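Local coordinates for protein alcohol dehydrogenase IV (Corynebacterium glutamicum, PDB 3IV7) that probably reduces maleylacetate with a nicotinamide cofactor, as a member of the iron-containing alcohol dehydrogenase family, at residues P119-W131 with A222-A234. Sequence-based numbering, arbitrary orientation.
Sequences PTTYAGSEATNVW and ALYGAYLAAVSFA
Tyr122 lies over the helix 222-234 with one ring face turned to Ala222, whose CB sits 3.9 Å from the ring centroid, 26° off the normal, in a CH-pi contact offset toward the hydroxyl end. Leu223 meets the same ring at its edge, CD1 lying 3.7 Å from Tyr122 CE1, and the two side chains cross at about a right angle. With CG anti to its carbonyl carbon (chi1 -49°), the tyrosine carries its ring along the helix to Ala222, while its hydroxyl bonds to Arg219, one turn earlier. Ala222, Ala226, Ala230 and Ala234, spaced four residues apart, form a ridge of methyls that lets the loop come close: the CA atoms of Gly124 and Ala230 are 5.1 Å apart. Here the loop after strand 115-119 of the parallel, nucleotide-binding-type sheet rests on a helix of the all-helical C-terminal part, as expected for the two-domain family fold. Ala127 CB drops among Ala230 CB (3.5 Å), Tyr227 CE1 (3.6 Å) and Val231 CG2, the valine methyl itself lying over one face of the Tyr227 ring. Further on, Thr128 directs CG2 at the edge of Phe233, 4.0 Å from CD2, leaving OG1 to accept from Val130 N in an ST turn and to bond Lys105. Two waters supply polar links, one donating to Tyr122 O and Ala226 O, the other to Asn129 OD1 and Ala234 O.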
loop_
_atom_site.group_PDB
_atom_site.type_symbol
_atom_site.label_atom_id
_atom_site.label_comp_id
_atom_site.label_asym_id
_atom_site.label_seq_id
_atom_site.Cartn_x
_atom_site.Cartn_y
_atom_site.Cartn_z
ATOM N N PRO A 119 -12.529 -9.718 -10.901
ATOM C CA PRO A 119 -13.769 -8.996 -10.571
ATOM C C PRO A 119 -14.431 -8.306 -11.728
ATOM O O PRO A 119 -13.755 -7.857 -12.670
ATOM C CB PRO A 119 -13.314 -7.970 -9.548
ATOM C CG PRO A 119 -11.902 -8.416 -9.139
ATOM C CD PRO A 119 -11.357 -9.059 -10.321
ATOM N N THR A 120 -15.746 -8.180 -11.652
ATOM C CA THR A 120 -16.522 -7.530 -12.726
ATOM C C THR A 120 -17.382 -6.366 -12.199
ATOM O O THR A 120 -18.171 -5.820 -12.927
ATOM C CB THR A 120 -17.406 -8.533 -13.373
ATOM O OG1 THR A 120 -18.242 -9.133 -12.363
ATOM C CG2 THR A 120 -16.552 -9.626 -14.069
ATOM N N THR A 121 -17.268 -6.050 -10.910
ATOM C CA THR A 121 -17.944 -4.911 -10.353
ATOM C C THR A 121 -16.951 -4.087 -9.494
ATOM O O THR A 121 -15.763 -4.334 -9.526
ATOM C CB THR A 121 -19.141 -5.315 -9.519
ATOM O OG1 THR A 121 -18.685 -5.855 -8.298
ATOM C CG2 THR A 121 -20.094 -6.358 -10.296
ATOM N N TYR A 122 -17.463 -3.118 -8.729
ATOM C CA TYR A 122 -16.609 -2.218 -7.935
ATOM C C TYR A 122 -16.766 -2.384 -6.426
ATOM O O TYR A 122 -16.333 -1.536 -5.664
ATOM C CB TYR A 122 -16.879 -0.752 -8.340
ATOM C CG TYR A 122 -16.838 -0.548 -9.847
ATOM C CD1 TYR A 122 -15.726 -0.937 -10.585
ATOM C CD2 TYR A 122 -17.900 0.059 -10.526
ATOM C CE1 TYR A 122 -15.694 -0.810 -11.974
ATOM C CE2 TYR A 122 -17.865 0.230 -11.911
ATOM C CZ TYR A 122 -16.750 -0.196 -12.630
ATOM O OH TYR A 122 -16.744 -0.077 -14.016
ATOM N N ALA A 123 -17.323 -3.510 -5.997
ATOM C CA ALA A 123 -17.616 -3.759 -4.577
ATOM C C ALA A 123 -16.352 -3.986 -3.775
ATOM O O ALA A 123 -16.343 -3.781 -2.558
ATOM C CB ALA A 123 -18.639 -4.999 -4.422
ATOM N N GLY A 124 -15.281 -4.411 -4.470
ATOM C CA GLY A 124 -13.952 -4.546 -3.889
ATOM C C GLY A 124 -13.693 -5.710 -2.932
ATOM O O GLY A 124 -12.661 -5.720 -2.239
ATOM N N SER A 125 -14.573 -6.720 -2.921
ATOM C CA SER A 125 -14.382 -7.844 -2.023
ATOM C C SER A 125 -13.047 -8.514 -2.276
ATOM O O SER A 125 -12.465 -9.060 -1.375
ATOM C CB SER A 125 -15.524 -8.857 -2.118
ATOM O OG SER A 125 -15.372 -9.863 -1.116
ATOM N N GLU A 126 -12.556 -8.435 -3.514
ATOM C CA GLU A 126 -11.281 -9.094 -3.906
ATOM C C GLU A 126 -10.047 -8.545 -3.174
ATOM O O GLU A 126 -8.994 -9.181 -3.159
ATOM C CB GLU A 126 -11.060 -8.990 -5.408
ATOM C CG GLU A 126 -10.898 -7.541 -5.958
ATOM C CD GLU A 126 -12.178 -6.815 -6.208
ATOM O OE1 GLU A 126 -13.239 -7.301 -5.807
ATOM O OE2 GLU A 126 -12.119 -5.732 -6.807
ATOM N N ALA A 127 -10.192 -7.375 -2.576
ATOM C CA ALA A 127 -9.121 -6.751 -1.860
ATOM C C ALA A 127 -9.319 -6.736 -0.361
ATOM O O ALA A 127 -8.609 -6.060 0.309
ATOM C CB ALA A 127 -8.907 -5.345 -2.364
ATOM N N THR A 128 -10.278 -7.496 0.172
ATOM C CA THR A 128 -10.436 -7.575 1.635
ATOM C C THR A 128 -10.323 -9.030 2.132
ATOM O O THR A 128 -10.540 -10.024 1.362
ATOM C CB THR A 128 -11.796 -7.002 2.124
ATOM O OG1 THR A 128 -12.817 -7.981 1.954
ATOM C CG2 THR A 128 -12.185 -5.739 1.357
ATOM N N ASN A 129 -10.043 -9.135 3.410
ATOM C CA ASN A 129 -9.948 -10.385 4.107
ATOM C C ASN A 129 -11.207 -10.618 4.907
ATOM O O ASN A 129 -11.179 -11.286 5.915
ATOM C CB ASN A 129 -8.741 -10.381 5.028
ATOM C CG ASN A 129 -8.718 -9.182 5.974
ATOM O OD1 ASN A 129 -9.614 -8.331 5.958
ATOM N ND2 ASN A 129 -7.633 -9.060 6.717
ATOM N N VAL A 130 -12.311 -10.044 4.428
ATOM C CA VAL A 130 -13.617 -10.145 5.072
ATOM C C VAL A 130 -14.450 -11.182 4.347
ATOM O O VAL A 130 -14.552 -11.166 3.088
ATOM C CB VAL A 130 -14.365 -8.777 5.036
ATOM C CG1 VAL A 130 -15.842 -8.918 5.564
ATOM C CG2 VAL A 130 -13.580 -7.726 5.847
ATOM N N TRP A 131 -15.023 -12.091 5.125
ATOM C CA TRP A 131 -15.931 -13.119 4.616
ATOM C C TRP A 131 -17.322 -12.890 5.158
ATOM O O TRP A 131 -17.487 -12.225 6.149
ATOM C CB TRP A 131 -15.450 -14.519 5.036
ATOM C CG TRP A 131 -15.297 -14.721 6.500
ATOM C CD1 TRP A 131 -14.147 -14.604 7.217
ATOM C CD2 TRP A 131 -16.312 -15.085 7.429
ATOM N NE1 TRP A 131 -14.377 -14.875 8.532
ATOM C CE2 TRP A 131 -15.697 -15.180 8.698
ATOM C CE3 TRP A 131 -17.693 -15.322 7.325
ATOM C CZ2 TRP A 131 -16.410 -15.510 9.859
ATOM C CZ3 TRP A 131 -18.396 -15.687 8.456
ATOM C CH2 TRP A 131 -17.761 -15.749 9.725
ATOM N N ALA A 222 -12.321 3.426 -12.676
ATOM C CA ALA A 222 -13.260 2.908 -11.705
ATOM C C ALA A 222 -12.729 1.632 -11.055
ATOM O O ALA A 222 -12.844 1.446 -9.845
ATOM C CB ALA A 222 -14.654 2.637 -12.376
ATOM N N LEU A 223 -12.193 0.728 -11.877
ATOM C CA LEU A 223 -11.719 -0.551 -11.389
ATOM C C LEU A 223 -10.492 -0.323 -10.479
ATOM O O LEU A 223 -10.379 -0.907 -9.390
ATOM C CB LEU A 223 -11.365 -1.451 -12.597
ATOM C CG LEU A 223 -11.609 -2.936 -12.547
ATOM C CD1 LEU A 223 -12.997 -3.337 -11.961
ATOM C CD2 LEU A 223 -11.435 -3.502 -13.954
ATOM N N TYR A 224 -9.580 0.512 -10.926
ATOM C CA TYR A 224 -8.398 0.849 -10.116
ATOM C C TYR A 224 -8.834 1.507 -8.802
ATOM O O TYR A 224 -8.323 1.157 -7.714
ATOM C CB TYR A 224 -7.438 1.759 -10.909
ATOM C CG TYR A 224 -6.349 2.392 -10.082
ATOM C CD1 TYR A 224 -5.188 1.711 -9.798
ATOM C CD2 TYR A 224 -6.477 3.692 -9.615
ATOM C CE1 TYR A 224 -4.170 2.291 -9.022
ATOM C CE2 TYR A 224 -5.481 4.283 -8.857
ATOM C CZ TYR A 224 -4.333 3.561 -8.533
ATOM O OH TYR A 224 -3.331 4.154 -7.789
ATOM N N GLY A 225 -9.792 2.431 -8.895
ATOM C CA GLY A 225 -10.353 3.110 -7.707
ATOM C C GLY A 225 -10.948 2.150 -6.727
ATOM O O GLY A 225 -10.710 2.229 -5.518
ATOM N N ALA A 226 -11.718 1.224 -7.247
ATOM C CA ALA A 226 -12.338 0.218 -6.446
ATOM C C ALA A 226 -11.312 -0.605 -5.681
ATOM O O ALA A 226 -11.547 -0.983 -4.553
ATOM C CB ALA A 226 -13.204 -0.705 -7.347
ATOM N N TYR A 227 -10.174 -0.901 -6.312
ATOM C CA TYR A 227 -9.140 -1.684 -5.641
ATOM C C TYR A 227 -8.566 -0.925 -4.454
ATOM O O TYR A 227 -8.537 -1.451 -3.316
ATOM C CB TYR A 227 -8.026 -2.078 -6.600
ATOM C CG TYR A 227 -6.964 -2.923 -5.920
ATOM C CD1 TYR A 227 -7.252 -4.192 -5.459
ATOM C CD2 TYR A 227 -5.687 -2.420 -5.700
ATOM C CE1 TYR A 227 -6.282 -4.962 -4.794
ATOM C CE2 TYR A 227 -4.714 -3.171 -5.071
ATOM C CZ TYR A 227 -5.002 -4.441 -4.630
ATOM O OH TYR A 227 -4.027 -5.156 -3.966
ATOM N N LEU A 228 -8.139 0.319 -4.683
ATOM C CA LEU A 228 -7.569 1.117 -3.574
ATOM C C LEU A 228 -8.581 1.419 -2.469
ATOM O O LEU A 228 -8.244 1.425 -1.287
ATOM C CB LEU A 228 -6.919 2.369 -4.101
ATOM C CG LEU A 228 -5.641 2.014 -4.902
ATOM C CD1 LEU A 228 -4.952 3.224 -5.250
ATOM C CD2 LEU A 228 -4.723 1.087 -4.078
ATOM N N ALA A 229 -9.830 1.623 -2.843
ATOM C CA ALA A 229 -10.883 1.825 -1.850
ATOM C C ALA A 229 -10.944 0.637 -0.886
ATOM O O ALA A 229 -11.062 0.813 0.323
ATOM C CB ALA A 229 -12.224 2.003 -2.546
ATOM N N ALA A 230 -10.933 -0.577 -1.461
ATOM C CA ALA A 230 -11.076 -1.806 -0.694
ATOM C C ALA A 230 -9.839 -2.122 0.140
ATOM O O ALA A 230 -9.957 -2.543 1.306
ATOM C CB ALA A 230 -11.436 -2.984 -1.632
ATOM N N VAL A 231 -8.653 -1.881 -0.427
ATOM C CA VAL A 231 -7.410 -2.050 0.317
ATOM C C VAL A 231 -7.380 -1.108 1.548
ATOM O O VAL A 231 -6.967 -1.508 2.646
ATOM C CB VAL A 231 -6.174 -1.801 -0.567
ATOM C CG1 VAL A 231 -4.888 -1.770 0.295
ATOM C CG2 VAL A 231 -6.047 -2.947 -1.696
ATOM N N SER A 232 -7.852 0.127 1.359
ATOM C CA SER A 232 -7.963 1.086 2.451
ATOM C C SER A 232 -8.928 0.571 3.543
ATOM O O SER A 232 -8.620 0.589 4.735
ATOM C CB SER A 232 -8.489 2.419 1.911
ATOM O OG SER A 232 -8.647 3.349 2.976
ATOM N N PHE A 233 -10.088 0.120 3.096
ATOM C CA PHE A 233 -11.142 -0.384 3.954
ATOM C C PHE A 233 -10.735 -1.663 4.713
ATOM O O PHE A 233 -11.013 -1.789 5.877
ATOM C CB PHE A 233 -12.385 -0.631 3.085
ATOM C CG PHE A 233 -13.445 -1.400 3.755
ATOM C CD1 PHE A 233 -14.201 -0.834 4.744
ATOM C CD2 PHE A 233 -13.801 -2.659 3.285
ATOM C CE1 PHE A 233 -15.231 -1.548 5.344
ATOM C CE2 PHE A 233 -14.819 -3.351 3.868
ATOM C CZ PHE A 233 -15.530 -2.789 4.906
ATOM N N ALA A 234 -10.034 -2.564 4.042
ATOM C CA ALA A 234 -9.519 -3.783 4.690
ATOM C C ALA A 234 -8.646 -3.406 5.886
ATOM O O ALA A 234 -8.683 -4.058 6.933
ATOM C CB ALA A 234 -8.724 -4.635 3.671
HETATM O O HOH W 1 -14.158 -1.180 -3.717
HETATM O O HOH W 2 -10.418 -6.047 7.387
#